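Local structure of shikimate dehydrogenase (NADP(+)) (Thermus thermophilus, 2D5C) at residues S16-H20 against S32-W36; K64-L68 against G82-T86; E184-P190 against R208-F214; L229-A233 against M253-R258. The protein catalyses the reversible NADPH-linked reduction of 3-dehydroshikimate to shikimate, the fourth step of the seven-step chorismate pathway. All coordinates share one frame; numbering follows the deposited sequence.

Contact 1: S16-H20 against S32-W36; sequences SPAMH and SYEAW. With SKM ((3R,4S,5R)-3,4,5-trihydroxycyclohex-1-ene-1-carboxylic acid), chain E.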
loop_
_atom_site.group_PDB
_atom_site.type_symbol
_atom_site.label_atom_id
_atom_site.label_comp_id
_atom_site.label_asym_id
_atom_site.label_seq_id
_atom_site.Cartn_x
_atom_site.Cartn_y
_atom_site.Cartn_z
ATOM N N SER A 16 12.545 -4.598 16.731
ATOM C CA SER A 16 11.301 -4.376 16.006
ATOM C C SER A 16 10.226 -5.398 16.341
ATOM O O SER A 16 9.059 -5.042 16.504
ATOM C CB SER A 16 11.558 -4.365 14.499
ATOM O OG SER A 16 12.231 -3.172 14.158
ATOM N N PRO A 17 10.597 -6.684 16.447
ATOM C CA PRO A 17 9.560 -7.663 16.773
ATOM C C PRO A 17 8.813 -7.278 18.047
ATOM O O PRO A 17 7.589 -7.372 18.105
ATOM C CB PRO A 17 10.347 -8.959 16.917
ATOM C CG PRO A 17 11.448 -8.782 15.909
ATOM C CD PRO A 17 11.879 -7.352 16.154
ATOM N N ALA A 18 9.551 -6.836 19.063
ATOM C CA ALA A 18 8.941 -6.433 20.332
ATOM C C ALA A 18 8.068 -5.187 20.180
ATOM O O ALA A 18 6.978 -5.098 20.747
ATOM C CB ALA A 18 10.030 -6.187 21.382
ATOM N N MET A 19 8.539 -4.214 19.410
ATOM C CA MET A 19 7.766 -2.991 19.223
ATOM C C MET A 19 6.450 -3.232 18.501
ATOM O O MET A 19 5.414 -2.696 18.879
ATOM C CB MET A 19 8.544 -1.965 18.395
ATOM C CG MET A 19 9.740 -1.344 19.077
ATOM S SD MET A 19 10.261 0.108 18.133
ATOM C CE MET A 19 10.880 -0.646 16.615
ATOM N N HIS A 20 6.507 -4.022 17.438
ATOM C CA HIS A 20 5.277 -4.197 16.669
ATOM C C HIS A 20 4.346 -5.239 17.301
ATOM O O HIS A 20 3.140 -5.242 17.090
ATOM C CB HIS A 20 5.658 -4.631 15.252
ATOM C CG HIS A 20 6.228 -3.455 14.502
ATOM N ND1 HIS A 20 7.549 -3.148 14.490
ATOM C CD2 HIS A 20 5.547 -2.514 13.723
ATOM C CE1 HIS A 20 7.659 -2.049 13.720
ATOM N NE2 HIS A 20 6.476 -1.646 13.248
ATOM N N SER A 32 1.684 -11.120 13.220
ATOM C CA SER A 32 3.003 -11.431 13.730
ATOM C C SER A 32 4.030 -10.560 13.036
ATOM O O SER A 32 3.776 -10.027 11.959
ATOM C CB SER A 32 3.331 -12.904 13.485
ATOM O OG SER A 32 3.220 -13.219 12.106
ATOM N N TYR A 33 5.185 -10.427 13.674
ATOM C CA TYR A 33 6.300 -9.641 13.165
ATOM C C TYR A 33 7.543 -10.403 13.614
ATOM O O TYR A 33 7.895 -10.391 14.798
ATOM C CB TYR A 33 6.289 -8.233 13.780
ATOM C CG TYR A 33 7.321 -7.295 13.188
ATOM C CD1 TYR A 33 8.686 -7.544 13.338
ATOM C CD2 TYR A 33 6.931 -6.178 12.437
ATOM C CE1 TYR A 33 9.645 -6.708 12.753
ATOM C CE2 TYR A 33 7.879 -5.335 11.846
ATOM C CZ TYR A 33 9.232 -5.608 12.007
ATOM O OH TYR A 33 10.184 -4.798 11.419
ATOM N N GLU A 34 8.194 -11.066 12.662
ATOM C CA GLU A 34 9.386 -11.868 12.924
ATOM C C GLU A 34 10.666 -11.254 12.355
ATOM O O GLU A 34 10.625 -10.366 11.497
ATOM C CB GLU A 34 9.209 -13.256 12.305
ATOM C CG GLU A 34 8.976 -13.198 10.793
ATOM C CD GLU A 34 9.183 -14.527 10.089
ATOM O OE1 GLU A 34 10.303 -15.076 10.161
ATOM O OE2 GLU A 34 8.226 -15.017 9.454
ATOM N N ALA A 35 11.802 -11.739 12.846
ATOM C CA ALA A 35 13.108 -11.301 12.374
ATOM C C ALA A 35 13.569 -12.410 11.434
ATOM O O ALA A 35 13.661 -13.566 11.842
ATOM C CB ALA A 35 14.073 -11.160 13.540
ATOM N N TRP A 36 13.845 -12.070 10.179
ATOM C CA TRP A 36 14.265 -13.062 9.195
ATOM C C TRP A 36 15.641 -12.721 8.642
ATOM O O TRP A 36 15.778 -11.814 7.820
ATOM C CB TRP A 36 13.244 -13.113 8.054
ATOM C CG TRP A 36 13.353 -14.296 7.137
ATOM C CD1 TRP A 36 14.365 -15.213 7.081
ATOM C CD2 TRP A 36 12.415 -14.676 6.123
ATOM N NE1 TRP A 36 14.114 -16.138 6.097
ATOM C CE2 TRP A 36 12.925 -15.831 5.493
ATOM C CE3 TRP A 36 11.193 -14.151 5.685
ATOM C CZ2 TRP A 36 12.255 -16.471 4.447
ATOM C CZ3 TRP A 36 10.527 -14.789 4.644
ATOM C CH2 TRP A 36 11.061 -15.937 4.037
HETATM O O12 SKM E . 14.919 1.569 9.519
HETATM C C8 SKM E . 14.897 0.674 10.641
HETATM C C6 SKM E . 14.272 -0.681 10.212
HETATM O O7 SKM E . 12.948 -0.452 9.735
HETATM C C5 SKM E . 14.223 -1.678 11.398
HETATM C C4 SKM E . 15.464 -1.612 12.291
HETATM C C1 SKM E . 15.629 -2.669 13.321
HETATM O O2 SKM E . 14.704 -3.641 13.433
HETATM O O3 SKM E . 16.598 -2.668 14.068
HETATM C C10 SKM E . 16.396 -0.660 12.191
HETATM C C9 SKM E . 16.346 0.463 11.176
HETATM O O11 SKM E . 17.215 0.128 10.082
HETATM O O HOH W 1 6.746 -9.952 17.266
#
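Ser16 O accepts twice from His20: from backbone N at 2.9 Å and from ND1 at 3.2 Å, the ND1 donor standing above the carbonyl plane although the oxygen lies close to the imidazole plane. The pair fixes the ring at the start of helix 16-26, in a beta-alpha-beta unit with strands 2-8 and 31-37; residues 16-20 run nearly antiparallel to residues 32-36 (segment axes at 176°). His20 and Tyr33 form an offset stack, centroids 4.4 Å apart and planes 8° from parallel, with Tyr33 CE2 over the rim of the imidazole. His20 NE2 bonds Gly236 O, so both ring nitrogens are engaged. With CG anti to its backbone N (chi1 -173°), Tyr33 reaches across to the helix, and Pro17 CG meets its CD1 at 4.0 Å. The phenol OH hydrogen-bonds Asn58 OD1 and touches Ser16 CB at 3.4 Å. A leucine in place of Tyr33 would probably leave the imidazole without its stacking partner and Asn58 without the hydroxyl. One water donates to both Pro17 O and Tyr33 O, joining the backbones where no direct hydrogen bond does. Beyond the phenol, Ser16 OG donates to the shikimate carboxylate oxygen O2 at 2.6 Å.

Contact 2: K64-L68 against G82-T86; sequences KEAAL and GAVNT. With SKM ((3R,4S,5R)-3,4,5-trihydroxycyclohex-1-ene-1-carboxylic acid), chain E.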
loop_
_atom_site.group_PDB
_atom_site.type_symbol
_atom_site.label_atom_id
_atom_site.label_comp_id
_atom_site.label_asym_id
_atom_site.label_seq_id
_atom_site.Cartn_x
_atom_site.Cartn_y
_atom_site.Cartn_z
ATOM N N LYS A 64 19.090 -2.039 2.505
ATOM C CA LYS A 64 18.375 -0.808 2.180
ATOM C C LYS A 64 18.611 -0.152 0.826
ATOM O O LYS A 64 17.684 0.427 0.254
ATOM C CB LYS A 64 18.586 0.234 3.278
ATOM C CG LYS A 64 17.938 -0.119 4.613
ATOM C CD LYS A 64 18.022 1.070 5.553
ATOM C CE LYS A 64 17.363 0.793 6.887
ATOM N NZ LYS A 64 17.602 1.924 7.809
ATOM N N GLU A 65 19.832 -0.225 0.307
ATOM C CA GLU A 65 20.110 0.392 -0.983
ATOM C C GLU A 65 19.862 -0.568 -2.131
ATOM O O GLU A 65 19.310 -0.190 -3.162
ATOM C CB GLU A 65 21.558 0.886 -1.038
ATOM C CG GLU A 65 21.933 1.877 0.058
ATOM C CD GLU A 65 21.896 1.267 1.453
ATOM O OE1 GLU A 65 22.382 0.127 1.631
ATOM O OE2 GLU A 65 21.385 1.936 2.378
ATOM N N ALA A 66 20.273 -1.815 -1.952
ATOM C CA ALA A 66 20.104 -2.814 -2.992
ATOM C C ALA A 66 18.641 -3.120 -3.283
ATOM O O ALA A 66 18.304 -3.570 -4.377
ATOM C CB ALA A 66 20.830 -4.089 -2.600
ATOM N N ALA A 67 17.776 -2.870 -2.305
ATOM C CA ALA A 67 16.356 -3.165 -2.455
ATOM C C ALA A 67 15.617 -2.374 -3.537
ATOM O O ALA A 67 14.737 -2.916 -4.211
ATOM C CB ALA A 67 15.652 -2.981 -1.113
ATOM N N LEU A 68 15.971 -1.103 -3.703
ATOM C CA LEU A 68 15.289 -0.254 -4.684
ATOM C C LEU A 68 15.149 -0.869 -6.073
ATOM O O LEU A 68 14.104 -0.745 -6.713
ATOM C CB LEU A 68 15.985 1.110 -4.783
ATOM C CG LEU A 68 15.688 2.081 -3.635
ATOM C CD1 LEU A 68 16.339 1.560 -2.348
ATOM C CD2 LEU A 68 16.212 3.468 -3.978
ATOM N N GLY A 82 17.961 7.210 -1.544
ATOM C CA GLY A 82 18.646 6.050 -2.074
ATOM C C GLY A 82 18.552 4.857 -1.144
ATOM O O GLY A 82 19.334 3.909 -1.252
ATOM N N ALA A 83 17.591 4.888 -0.224
ATOM C CA ALA A 83 17.436 3.784 0.709
ATOM C C ALA A 83 15.977 3.630 1.097
ATOM O O ALA A 83 15.279 4.612 1.309
ATOM C CB ALA A 83 18.288 4.027 1.968
ATOM N N VAL A 84 15.544 2.380 1.183
ATOM C CA VAL A 84 14.178 2.046 1.554
ATOM C C VAL A 84 14.252 1.229 2.838
ATOM O O VAL A 84 14.988 0.239 2.908
ATOM C CB VAL A 84 13.511 1.193 0.452
ATOM C CG1 VAL A 84 12.275 0.480 1.005
ATOM C CG2 VAL A 84 13.131 2.094 -0.740
ATOM N N ASN A 85 13.495 1.640 3.854
ATOM C CA ASN A 85 13.480 0.911 5.122
ATOM C C ASN A 85 12.109 0.273 5.367
ATOM O O ASN A 85 11.927 -0.509 6.304
ATOM C CB ASN A 85 13.830 1.852 6.279
ATOM C CG ASN A 85 12.616 2.579 6.834
ATOM O OD1 ASN A 85 11.837 3.178 6.090
ATOM N ND2 ASN A 85 12.456 2.538 8.152
ATOM N N THR A 86 11.145 0.606 4.517
ATOM C CA THR A 86 9.801 0.060 4.659
ATOM C C THR A 86 9.222 -0.339 3.306
ATOM O O THR A 86 9.207 0.462 2.366
ATOM C CB THR A 86 8.859 1.089 5.315
ATOM O OG1 THR A 86 9.379 1.457 6.599
ATOM C CG2 THR A 86 7.454 0.497 5.494
HETATM O O12 SKM E . 14.919 1.569 9.519
HETATM C C8 SKM E . 14.897 0.674 10.641
HETATM C C6 SKM E . 14.272 -0.681 10.212
HETATM O O7 SKM E . 12.948 -0.452 9.735
HETATM C C5 SKM E . 14.223 -1.678 11.398
HETATM C C4 SKM E . 15.464 -1.612 12.291
HETATM C C1 SKM E . 15.629 -2.669 13.321
HETATM O O2 SKM E . 14.704 -3.641 13.433
HETATM O O3 SKM E . 16.598 -2.668 14.068
HETATM C C10 SKM E . 16.396 -0.660 12.191
HETATM C C9 SKM E . 16.346 0.463 11.176
HETATM O O11 SKM E . 17.215 0.128 10.082
#
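Val84 N donates to Lys64 O at 3.0 Å with a nearly straight N-H...O angle of 166°, the donor lying 31° out of the carbonyl plane, and Ala83 CA adds a C-H...O contact to the same oxygen at 3.4 Å. This places residues 64-68, helical in phi/psi, against the extended Ala83 and Val84. The methyls of Leu68 spread along the chain: CD1 packs on Val84 CG2 at 3.6 Å, while CD2 lies against the backbone of Gly82. Val84 O is buried with no polar partner and has Lys64 CG 3.4 Å away. Three torsions near 180° (chi2 to chi4) stretch Lys64 so far that its CE passes Asn85 CB and NZ arrives at the substrate. There NZ donates to shikimate O11 at 2.9 Å and, less closely, to O12; it also forms a salt bridge with Asp100. Asn85 ND2 donates to O12 at 3.0 Å and weakly to O7. Thr99 N holds OD1 of Asn85, which fixes the amide's turn and directs ND2 at the ligand. Asn85 and Thr86 together face Phe97 in a classic beta bulge. The contact brings together two residues of the shikimate site, the proton acceptor Lys64 and the substrate-binding Asn85.

Contact 3: E184-P190 against R208-F214; sequences EDPSASP and RPLWTRF. With SO4 (sulfate ion), chain C.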
loop_
_atom_site.group_PDB
_atom_site.type_symbol
_atom_site.label_atom_id
_atom_site.label_comp_id
_atom_site.label_asym_id
_atom_site.label_seq_id
_atom_site.Cartn_x
_atom_site.Cartn_y
_atom_site.Cartn_z
ATOM N N GLU A 184 27.879 -2.116 19.572
ATOM C CA GLU A 184 28.400 -3.197 20.411
ATOM C C GLU A 184 29.884 -3.010 20.762
ATOM O O GLU A 184 30.638 -3.980 20.853
ATOM C CB GLU A 184 28.200 -4.555 19.711
ATOM C CG GLU A 184 26.840 -4.730 19.040
ATOM C CD GLU A 184 25.738 -5.159 19.990
ATOM O OE1 GLU A 184 25.725 -4.699 21.148
ATOM O OE2 GLU A 184 24.871 -5.953 19.566
ATOM N N ASP A 185 30.308 -1.766 20.954
ATOM C CA ASP A 185 31.695 -1.487 21.307
ATOM C C ASP A 185 31.770 -0.208 22.156
ATOM O O ASP A 185 31.948 0.895 21.631
ATOM C CB ASP A 185 32.556 -1.332 20.047
ATOM C CG ASP A 185 34.039 -1.249 20.366
ATOM O OD1 ASP A 185 34.388 -1.144 21.565
ATOM O OD2 ASP A 185 34.860 -1.279 19.425
ATOM N N PRO A 186 31.629 -0.346 23.487
ATOM C CA PRO A 186 31.679 0.798 24.407
ATOM C C PRO A 186 32.978 1.594 24.366
ATOM O O PRO A 186 33.046 2.710 24.894
ATOM C CB PRO A 186 31.447 0.150 25.774
ATOM C CG PRO A 186 30.603 -1.047 25.443
ATOM C CD PRO A 186 31.296 -1.584 24.215
ATOM N N SER A 187 34.010 1.040 23.736
ATOM C CA SER A 187 35.297 1.723 23.664
ATOM C C SER A 187 35.455 2.604 22.433
ATOM O O SER A 187 36.422 3.355 22.321
ATOM C CB SER A 187 36.448 0.702 23.667
ATOM O OG SER A 187 36.803 0.318 22.342
ATOM N N ALA A 188 34.499 2.522 21.517
ATOM C CA ALA A 188 34.607 3.265 20.280
ATOM C C ALA A 188 33.586 4.370 20.082
ATOM O O ALA A 188 32.412 4.228 20.413
ATOM C CB ALA A 188 34.540 2.293 19.103
ATOM N N SER A 189 34.075 5.463 19.520
ATOM C CA SER A 189 33.245 6.622 19.217
ATOM C C SER A 189 33.738 7.199 17.895
ATOM O O SER A 189 34.945 7.241 17.632
ATOM C CB SER A 189 33.371 7.673 20.328
ATOM O OG SER A 189 32.835 8.922 19.910
ATOM N N PRO A 190 32.808 7.670 17.049
ATOM C CA PRO A 190 33.168 8.240 15.747
ATOM C C PRO A 190 33.868 9.585 15.827
ATOM O O PRO A 190 34.475 10.042 14.848
ATOM C CB PRO A 190 31.818 8.336 15.034
ATOM C CG PRO A 190 30.874 8.648 16.193
ATOM C CD PRO A 190 31.348 7.672 17.250
ATOM N N ARG A 208 22.780 0.003 20.658
ATOM C CA ARG A 208 23.382 -1.195 21.250
ATOM C C ARG A 208 24.879 -0.952 21.354
ATOM O O ARG A 208 25.609 -1.087 20.370
ATOM C CB ARG A 208 23.139 -2.439 20.384
ATOM C CG ARG A 208 21.780 -3.092 20.571
ATOM C CD ARG A 208 21.741 -4.454 19.876
ATOM N NE ARG A 208 20.499 -5.180 20.132
ATOM C CZ ARG A 208 20.144 -5.672 21.318
ATOM N NH1 ARG A 208 20.941 -5.520 22.368
ATOM N NH2 ARG A 208 18.988 -6.311 21.454
ATOM N N PRO A 209 25.368 -0.577 22.547
ATOM C CA PRO A 209 24.664 -0.351 23.813
ATOM C C PRO A 209 23.752 0.877 23.741
ATOM O O PRO A 209 23.918 1.716 22.855
ATOM C CB PRO A 209 25.810 -0.149 24.791
ATOM C CG PRO A 209 26.822 0.569 23.950
ATOM C CD PRO A 209 26.794 -0.227 22.670
ATOM N N LEU A 210 22.800 0.991 24.667
ATOM C CA LEU A 210 21.894 2.143 24.665
ATOM C C LEU A 210 22.682 3.434 24.891
ATOM O O LEU A 210 22.550 4.400 24.133
ATOM C CB LEU A 210 20.817 1.998 25.747
ATOM C CG LEU A 210 19.785 3.127 25.841
ATOM C CD1 LEU A 210 18.991 3.219 24.528
ATOM C CD2 LEU A 210 18.835 2.874 27.017
ATOM N N TRP A 211 23.491 3.457 25.945
ATOM C CA TRP A 211 24.310 4.623 26.233
ATOM C C TRP A 211 25.711 4.391 25.712
ATOM O O TRP A 211 26.593 3.920 26.421
ATOM C CB TRP A 211 24.309 4.921 27.732
ATOM C CG TRP A 211 22.985 5.463 28.140
ATOM C CD1 TRP A 211 21.957 4.778 28.719
ATOM C CD2 TRP A 211 22.484 6.781 27.864
ATOM N NE1 TRP A 211 20.846 5.585 28.814
ATOM C CE2 TRP A 211 21.144 6.819 28.298
ATOM C CE3 TRP A 211 23.042 7.930 27.289
ATOM C CZ2 TRP A 211 20.346 7.966 28.177
ATOM C CZ3 TRP A 211 22.249 9.073 27.166
ATOM C CH2 TRP A 211 20.915 9.079 27.610
ATOM N N THR A 212 25.872 4.703 24.434
ATOM C CA THR A 212 27.115 4.552 23.704
ATOM C C THR A 212 28.195 5.482 24.223
ATOM O O THR A 212 27.914 6.421 24.969
ATOM C CB THR A 212 26.880 4.869 22.219
ATOM O OG1 THR A 212 26.380 6.204 22.104
ATOM C CG2 THR A 212 25.839 3.914 21.628
ATOM N N ARG A 213 29.434 5.224 23.824
ATOM C CA ARG A 213 30.527 6.079 24.237
ATOM C C ARG A 213 30.242 7.501 23.733
ATOM O O ARG A 213 30.372 8.462 24.479
ATOM C CB ARG A 213 31.860 5.576 23.687
ATOM C CG ARG A 213 33.020 6.404 24.190
ATOM C CD ARG A 213 34.396 5.873 23.795
ATOM N NE ARG A 213 35.400 6.845 24.218
ATOM C CZ ARG A 213 36.576 7.037 23.637
ATOM N NH1 ARG A 213 36.942 6.310 22.586
ATOM N NH2 ARG A 213 37.370 7.998 24.088
ATOM N N PHE A 214 29.834 7.618 22.467
ATOM C CA PHE A 214 29.497 8.914 21.854
ATOM C C PHE A 214 28.487 9.711 22.705
ATOM O O PHE A 214 28.671 10.908 22.966
ATOM C CB PHE A 214 28.912 8.656 20.453
ATOM C CG PHE A 214 28.367 9.884 19.757
ATOM C CD1 PHE A 214 29.203 10.715 19.020
ATOM C CD2 PHE A 214 27.009 10.161 19.782
ATOM C CE1 PHE A 214 28.686 11.804 18.306
ATOM C CE2 PHE A 214 26.476 11.254 19.071
ATOM C CZ PHE A 214 27.321 12.071 18.331
HETATM S S SO4 C . 39.528 10.108 22.063
HETATM O O1 SO4 C . 38.349 11.042 22.674
HETATM O O2 SO4 C . 40.391 11.018 21.347
HETATM O O3 SO4 C . 40.145 9.475 23.031
HETATM O O4 SO4 C . 38.832 9.278 21.120
HETATM O O HOH W 2 29.690 2.701 22.074
HETATM O O HOH W 3 30.048 5.708 20.390
#
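The Arg213 guanidinium lies along residues 187-189, with Ser187 O reaching it obliquely and a sulfate oxygen at its edge, in plane. NH1 donates to Ser187 O at 3.0 Å, a weak bond bent to 131°, and NH2 bonds sulfate O3 weakly; the ion probably comes from the crystallisation liquor. At the Phe214 ring, Ser189 OG sits at the edge, while Pro190 CG comes obliquely, 3.9 Å from Phe214 CD1, the proline and phenylalanine side chains crossing at about a right angle. Ser189 OG is itself bonded to Glu217. Arg213 CG stands opposite its backbone N (chi1 -176°), and the extended chain brings CB and CD both close to Pro186 O.

The contact fastens the surface loop between strands 174-177 and 201-204 to the turn leading into helix 213-220, N-capped by Thr212. A type I beta turn from Asp185 to Ala188 shapes the loop, with an Asx turn at its start: Asp185 OD1 accepts from Ser187 N and OG on one face of its carboxylate. Two waters bridge the backbones, Asp185 O to Arg213 N and Ala188 O to Phe214 N.

At the start of both segments, Glu184 N donates to Arg208 O at 2.6 Å and 175°, just before the cis peptide bond into Pro209. Glu184 OE2 rests on Arg208 CD at 3.5 Å; its 4.5 Å to NE is attraction of charges only, while Arg208 NH2 bonds His13 O.

Contact 4: L229-A233 against M253-R258; sequences LPMLA and MEEAAR. With SO4 (sulfate ion), chain D.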
loop_
_atom_site.group_PDB
_atom_site.type_symbol
_atom_site.label_atom_id
_atom_site.label_comp_id
_atom_site.label_asym_id
_atom_site.label_seq_id
_atom_site.Cartn_x
_atom_site.Cartn_y
_atom_site.Cartn_z
ATOM N N LEU A 229 16.514 5.116 20.578
ATOM C CA LEU A 229 15.207 4.485 20.726
ATOM C C LEU A 229 14.023 5.315 20.221
ATOM O O LEU A 229 13.112 4.772 19.587
ATOM C CB LEU A 229 14.962 4.073 22.184
ATOM C CG LEU A 229 15.835 2.962 22.778
ATOM C CD1 LEU A 229 15.234 2.532 24.120
ATOM C CD2 LEU A 229 15.911 1.772 21.830
ATOM N N PRO A 230 14.000 6.631 20.507
ATOM C CA PRO A 230 12.864 7.409 20.012
ATOM C C PRO A 230 12.724 7.327 18.488
ATOM O O PRO A 230 11.609 7.191 17.977
ATOM C CB PRO A 230 13.168 8.817 20.511
ATOM C CG PRO A 230 13.866 8.536 21.828
ATOM C CD PRO A 230 14.815 7.431 21.441
ATOM N N MET A 231 13.837 7.410 17.758
ATOM C CA MET A 231 13.773 7.324 16.293
ATOM C C MET A 231 13.337 5.920 15.879
ATOM O O MET A 231 12.554 5.752 14.942
ATOM C CB MET A 231 15.138 7.622 15.663
ATOM C CG MET A 231 15.130 7.583 14.134
ATOM S SD MET A 231 16.750 8.009 13.440
ATOM C CE MET A 231 16.548 7.507 11.712
ATOM N N LEU A 232 13.844 4.906 16.575
ATOM C CA LEU A 232 13.487 3.531 16.247
ATOM C C LEU A 232 11.972 3.346 16.361
ATOM O O LEU A 232 11.333 2.744 15.489
ATOM C CB LEU A 232 14.204 2.555 17.190
ATOM C CG LEU A 232 13.948 1.063 16.950
ATOM C CD1 LEU A 232 14.425 0.675 15.567
ATOM C CD2 LEU A 232 14.682 0.239 18.008
ATOM N N ALA A 233 11.406 3.882 17.435
ATOM C CA ALA A 233 9.967 3.777 17.695
ATOM C C ALA A 233 9.116 4.540 16.690
ATOM O O ALA A 233 8.073 4.048 16.246
ATOM C CB ALA A 233 9.653 4.271 19.096
ATOM N N MET A 253 5.600 1.978 21.734
ATOM C CA MET A 253 6.552 1.162 21.013
ATOM C C MET A 253 7.968 1.393 21.543
ATOM O O MET A 253 8.783 0.473 21.569
ATOM C CB MET A 253 6.480 1.475 19.513
ATOM C CG MET A 253 5.169 1.002 18.893
ATOM S SD MET A 253 5.007 1.403 17.129
ATOM C CE MET A 253 6.305 0.380 16.475
ATOM N N GLU A 254 8.258 2.615 21.971
ATOM C CA GLU A 254 9.589 2.921 22.487
ATOM C C GLU A 254 9.795 2.127 23.769
ATOM O O GLU A 254 10.822 1.468 23.951
ATOM C CB GLU A 254 9.727 4.411 22.786
ATOM C CG GLU A 254 11.167 4.846 23.016
ATOM C CD GLU A 254 11.267 6.250 23.561
ATOM O OE1 GLU A 254 10.526 7.134 23.079
ATOM O OE2 GLU A 254 12.096 6.470 24.470
ATOM N N GLU A 255 8.795 2.186 24.641
ATOM C CA GLU A 255 8.835 1.475 25.913
ATOM C C GLU A 255 9.033 -0.020 25.701
ATOM O O GLU A 255 9.767 -0.671 26.444
ATOM C CB GLU A 255 7.539 1.726 26.686
ATOM C CG GLU A 255 7.467 1.030 28.035
ATOM C CD GLU A 255 8.716 1.249 28.868
ATOM O OE1 GLU A 255 9.208 2.399 28.909
ATOM O OE2 GLU A 255 9.198 0.276 29.489
ATOM N N ALA A 256 8.390 -0.559 24.669
ATOM C CA ALA A 256 8.491 -1.976 24.352
ATOM C C ALA A 256 9.897 -2.367 23.900
ATOM O O ALA A 256 10.371 -3.463 24.200
ATOM C CB ALA A 256 7.474 -2.337 23.266
ATOM N N ALA A 257 10.562 -1.480 23.166
ATOM C CA ALA A 257 11.910 -1.772 22.687
ATOM C C ALA A 257 12.891 -1.691 23.844
ATOM O O ALA A 257 13.856 -2.458 23.921
ATOM C CB ALA A 257 12.314 -0.782 21.598
ATOM N N ARG A 258 12.627 -0.750 24.742
ATOM C CA ARG A 258 13.472 -0.531 25.902
ATOM C C ARG A 258 13.493 -1.805 26.746
ATOM O O ARG A 258 14.550 -2.269 27.171
ATOM C CB ARG A 258 12.929 0.653 26.711
ATOM C CG ARG A 258 13.875 1.179 27.779
ATOM C CD ARG A 258 13.266 2.363 28.531
ATOM N NE ARG A 258 13.040 3.528 27.674
ATOM C CZ ARG A 258 14.006 4.246 27.108
ATOM N NH1 ARG A 258 15.279 3.926 27.296
ATOM N NH2 ARG A 258 13.698 5.292 26.355
HETATM S S SO4 D . 16.031 9.116 25.734
HETATM O O1 SO4 D . 15.694 7.582 25.319
HETATM O O2 SO4 D . 14.743 9.771 25.828
HETATM O O3 SO4 D . 16.699 9.141 26.861
HETATM O O4 SO4 D . 16.735 9.621 24.581
#
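Ala233 and Glu254 make the close part of this helix pair: Ala233 CB lies 3.6 Å from Glu254 N and 3.7 Å from Glu254 CB, a methyl resting on the neighbouring backbone. The axes of segments 229-233 and 253-258 approach to 8.7 Å and cross at 121°. Beside Glu254, Met253 CB meets Ala233 CB at 4.2 Å, while Leu229 CD2 and Leu232 CD2 both touch Ala257 CB more loosely. Helix 16-26 covers this buried side.

The other side is polar and more open. A chi1 of -167° swings Glu254 CG away from the backbone N and sends the straight chain over Pro230, both carboxylate oxygens 3.8 Å from Pro230 CG. Glu254 OE2 forms a salt bridge with Arg258 NH2 at 2.7 Å, its hydrogen bond weak and bent. Leu229 CD1 lies over one face of the guanidinium, 3.5 Å from Arg258 NH1. Replacing Glu254 by an alanine would probably leave Arg258 without its carboxylate mate and uncover Pro230. Arg258 NH2 also donates to sulfate O1 at 3.2 Å, in the guanidinium plane, an ion shared with Thr227 N. In this crystal one arginine nitrogen thus serves two anions, probably easing the repulsion between carboxylate and sulfate, the latter likely from the crystallisation liquor.

Overall arrangement
From the N terminus the four contacts follow in series; none nests or crosses. Contact 1 closes an 11-residue loop between helix 16-26 and strand 31-37. Contact 2, across 13 residues, ties the loop after strand 56-59 to the one that leads from helix 76-81 into strand 86-90; both lie in the substrate-binding domain and touch shikimate, though their centres are about 19 Å apart. Contact 3 closes a 17-residue loop containing strand 201-204 of the parallel, Rossmann-type sheet, on the surface. Contact 4 joins the two C-terminal helices across 19 residues and returns to the beginning: Met19 of contact 1 packs on Met253, Leu232, Ala233 and Ala257. Contact 4 also meets contact 3, where Leu210 packs on Leu229 and Arg258.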